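Cell wall surface anchor family protein (Jo),Cell wall surface anchor family protein (In) (Streptococcus pneumoniae, PDB 5MKC) probably serves in covalent protein coupling, joining two split halves of a pneumococcal pilus adhesin domain through a spontaneously formed isopeptide bond. Local coordinates at residues A[113-118]-A[191-196]. Numbering follows the deposited sequence.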
ATOM      1  N   GLY A 113       6.215  -8.657  -3.301  1.00 34.58           N
ATOM      2  CA  GLY A 113       5.983  -9.881  -4.077  1.00 36.65           C
ATOM      3  C   GLY A 113       7.274 -10.596  -4.390  1.00 37.39           C
ATOM      4  O   GLY A 113       8.364 -10.022  -4.293  1.00 33.09           O
ATOM      5  N   GLU A 114       7.156 -11.857  -4.769  1.00 41.89           N
ATOM      6  CA  GLU A 114       8.303 -12.608  -5.252  1.00 49.00           C
ATOM      7  C   GLU A 114       8.890 -11.846  -6.454  1.00 51.46           C
ATOM      8  O   GLU A 114       8.147 -11.354  -7.321  1.00 48.22           O
ATOM      9  CB  GLU A 114       7.836 -13.998  -5.666  1.00 57.79           C
ATOM     10  CG  GLU A 114       8.930 -14.988  -5.983  1.00 71.17           C
ATOM     11  CD  GLU A 114       8.393 -16.226  -6.715  1.00 89.79           C
ATOM     12  OE1 GLU A 114       7.211 -16.583  -6.483  1.00 93.70           O
ATOM     13  OE2 GLU A 114       9.141 -16.843  -7.531  1.00 85.94           O
ATOM     14  N   LEU A 115      10.211 -11.711  -6.470  1.00 39.07           N
ATOM     15  CA  LEU A 115      10.925 -10.987  -7.528  1.00 46.38           C
ATOM     16  C   LEU A 115      10.645  -9.488  -7.593  1.00 42.45           C
ATOM     17  O   LEU A 115      10.920  -8.847  -8.612  1.00 40.95           O
ATOM     18  CB  LEU A 115      10.687 -11.609  -8.912  1.00 54.12           C
ATOM     19  CG  LEU A 115      11.191 -13.043  -9.166  1.00 60.33           C
ATOM     20  CD1 LEU A 115      11.521 -13.227 -10.632  1.00 66.26           C
ATOM     21  CD2 LEU A 115      12.426 -13.387  -8.366  1.00 59.81           C
ATOM     22  N   ILE A 116      10.119  -8.918  -6.512  1.00 41.02           N
ATOM     23  CA  ILE A 116       9.902  -7.468  -6.423  1.00 40.17           C
ATOM     24  C   ILE A 116      10.858  -6.885  -5.398  1.00 41.81           C
ATOM     25  O   ILE A 116      10.799  -7.236  -4.238  1.00 41.67           O
ATOM     26  CB  ILE A 116       8.458  -7.136  -6.013  1.00 41.43           C
ATOM     27  CG1 ILE A 116       7.457  -7.768  -6.992  1.00 43.49           C
ATOM     28  CG2 ILE A 116       8.239  -5.616  -5.925  1.00 43.90           C
ATOM     29  CD1 ILE A 116       7.550  -7.232  -8.407  1.00 47.36           C
ATOM     30  N   ASP A 117      11.751  -5.998  -5.837  1.00 50.48           N
ATOM     31  CA  ASP A 117      12.734  -5.369  -4.953  1.00 41.80           C
ATOM     32  C   ASP A 117      12.312  -3.950  -4.554  1.00 41.56           C
ATOM     33  O   ASP A 117      12.116  -3.055  -5.387  1.00 42.63           O
ATOM     34  CB  ASP A 117      14.092  -5.342  -5.634  1.00 41.62           C
ATOM     35  CG  ASP A 117      14.608  -6.742  -5.954  1.00 44.58           C
ATOM     36  OD1 ASP A 117      14.467  -7.655  -5.107  1.00 50.71           O
ATOM     37  OD2 ASP A 117      15.165  -6.937  -7.047  1.00 50.32           O
ATOM     38  N   LEU A 118      12.164  -3.762  -3.256  1.00 36.38           N
ATOM     39  CA  LEU A 118      11.853  -2.459  -2.701  1.00 39.81           C
ATOM     40  C   LEU A 118      13.067  -1.555  -2.903  1.00 42.54           C
ATOM     41  O   LEU A 118      14.205  -1.999  -2.730  1.00 40.68           O
ATOM     42  CB  LEU A 118      11.564  -2.626  -1.206  1.00 36.08           C
ATOM     43  CG  LEU A 118      11.125  -1.374  -0.455  1.00 37.93           C
ATOM     44  CD1 LEU A 118       9.866  -0.752  -1.047  1.00 36.28           C
ATOM     45  CD2 LEU A 118      10.874  -1.738   1.000  1.00 38.43           C
ATOM     46  N   ARG A 191      11.109  -2.250  -8.018  1.00 34.92           N
ATOM     47  CA  ARG A 191      11.704  -2.633  -9.298  1.00 37.66           C
ATOM     48  C   ARG A 191      11.600  -4.147  -9.485  1.00 39.14           C
ATOM     49  O   ARG A 191      11.850  -4.933  -8.553  1.00 40.10           O
ATOM     50  CB  ARG A 191      13.178  -2.217  -9.337  1.00 40.56           C
ATOM     51  CG  ARG A 191      13.906  -2.629 -10.611  1.00 42.35           C
ATOM     52  CD  ARG A 191      15.334  -2.099 -10.618  1.00 44.90           C
ATOM     53  NE  ARG A 191      16.002  -2.377 -11.886  1.00 47.77           N
ATOM     54  CZ  ARG A 191      16.533  -3.554 -12.227  1.00 51.37           C
ATOM     55  NH1 ARG A 191      16.499  -4.601 -11.411  1.00 50.46           N
ATOM     56  NH2 ARG A 191      17.080  -3.688 -13.419  1.00 53.54           N
ATOM     57  N   LEU A 192      11.259  -4.563 -10.705  1.00 40.54           N
ATOM     58  CA  LEU A 192      11.239  -5.991 -11.027  1.00 40.67           C
ATOM     59  C   LEU A 192      12.649  -6.536 -11.011  1.00 40.66           C
ATOM     60  O   LEU A 192      13.534  -5.959 -11.608  1.00 45.83           O
ATOM     61  CB  LEU A 192      10.598  -6.233 -12.389  1.00 41.87           C
ATOM     62  CG  LEU A 192      10.371  -7.701 -12.785  1.00 40.96           C
ATOM     63  CD1 LEU A 192       9.436  -8.391 -11.797  1.00 37.87           C
ATOM     64  CD2 LEU A 192       9.819  -7.755 -14.197  1.00 45.16           C
ATOM     65  N   ASN A 193      12.863  -7.634 -10.296  1.00 43.07           N
ATOM     66  CA  ASN A 193      14.195  -8.270 -10.233  1.00 44.78           C
ATOM     67  C   ASN A 193      14.631  -8.792 -11.588  1.00 43.13           C
ATOM     68  O   ASN A 193      13.809  -9.295 -12.348  1.00 44.53           O
ATOM     69  CB  ASN A 193      14.152  -9.442  -9.248  1.00 45.76           C
ATOM     70  CG  ASN A 193      15.510 -10.064  -9.015  1.00 47.26           C
ATOM     71  OD1 ASN A 193      15.854 -11.069  -9.614  1.00 45.39           O
ATOM     72  ND2 ASN A 193      16.284  -9.461  -8.151  1.00 48.18           N
ATOM     73  N   ASP A 194      15.934  -8.774 -11.849  1.00 48.72           N
ATOM     74  CA  ASP A 194      16.468  -9.239 -13.135  1.00 51.17           C
ATOM     75  C   ASP A 194      16.211 -10.708 -13.463  1.00 50.67           C
ATOM     76  O   ASP A 194      16.350 -11.111 -14.595  1.00 54.08           O
ATOM     77  CB  ASP A 194      17.960  -8.943 -13.213  1.00 55.69           C
ATOM     78  CG  ASP A 194      18.250  -7.453 -13.380  1.00 59.96           C
ATOM     79  OD1 ASP A 194      17.316  -6.667 -13.627  1.00 65.68           O
ATOM     80  OD2 ASP A 194      19.419  -7.054 -13.254  1.00 66.22           O
ATOM     81  N   GLU A 195      15.818 -11.512 -12.485  1.00 50.21           N
ATOM     82  CA  GLU A 195      15.617 -12.954 -12.731  1.00 51.87           C
ATOM     83  C   GLU A 195      14.196 -13.245 -13.206  1.00 49.05           C
ATOM     84  O   GLU A 195      13.765 -14.403 -13.234  1.00 47.79           O
ATOM     85  CB  GLU A 195      15.939 -13.803 -11.492  1.00 53.44           C
ATOM     86  CG  GLU A 195      17.358 -13.679 -10.976  1.00 54.21           C
ATOM     87  CD  GLU A 195      18.428 -13.852 -12.045  1.00 66.76           C
ATOM     88  OE1 GLU A 195      18.249 -14.643 -13.001  1.00 64.98           O
ATOM     89  OE2 GLU A 195      19.469 -13.180 -11.927  1.00 80.32           O
ATOM     90  N   PHE A 196      13.467 -12.210 -13.604  1.00 48.38           N
ATOM     91  CA  PHE A 196      12.107 -12.393 -14.141  1.00 49.32           C
ATOM     92  C   PHE A 196      12.099 -13.327 -15.342  1.00 48.90           C
ATOM     93  O   PHE A 196      13.023 -13.369 -16.135  1.00 49.42           O
ATOM     94  CB  PHE A 196      11.480 -11.056 -14.568  1.00 48.60           C
ATOM     95  CG  PHE A 196      12.203 -10.381 -15.695  1.00 50.09           C
ATOM     96  CD1 PHE A 196      12.010 -10.793 -17.009  1.00 52.29           C
ATOM     97  CD2 PHE A 196      13.085  -9.334 -15.445  1.00 54.72           C
ATOM     98  CE1 PHE A 196      12.696 -10.172 -18.046  1.00 52.32           C
ATOM     99  CE2 PHE A 196      13.788  -8.726 -16.475  1.00 54.84           C
ATOM    100  CZ  PHE A 196      13.598  -9.148 -17.777  1.00 50.57           C
TER
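L115, in the type II turn 113-116, and D117, two residues on in the strand, take hold of the 191-196 segment: a backbone ladder between antiparallel strands, extended by one side-chain bond. At the hydrogen-bonded pair, D117 N reaches R191 O (2.9 Å) and D117 O receives R191 N at the same length, the second bond more bent. Two residues further along, N193 N donates almost straight to L115 O at 2.8 Å, carrying the ladder just past the end of the strand. D117 then adds its carboxylate: OD2 takes N193 ND2 on its syn lone pair at 3.0 Å, lying in the amide plane of N193, with the carboxylate plane turned 80° from it. With CG of N193 anti to its backbone N (chi1 -174°), the amide reaches the acid, and its OD1 accepts from E195 N in an Asx turn; bonds at both ends restrict its rotation. L115 lays CD1 against E195 O and, at 3.7 Å, F196 CA. From R191, NH1 and NH2 both reach D194 OD1, end-on, in a salt bridge, while NE bridges to D74. On the other face I116 CD1 meets L192 CD1 at 4.0 Å. Both segments fall in the part of the fusion matching the Ig-like domain of GBS104-like tip pilins; strand 116-118 pairs with the end of 183-192, I228 of strand 227-228 packs on I116 and L192, and Y202 of strand 202-203 touches L115, L192 and F196.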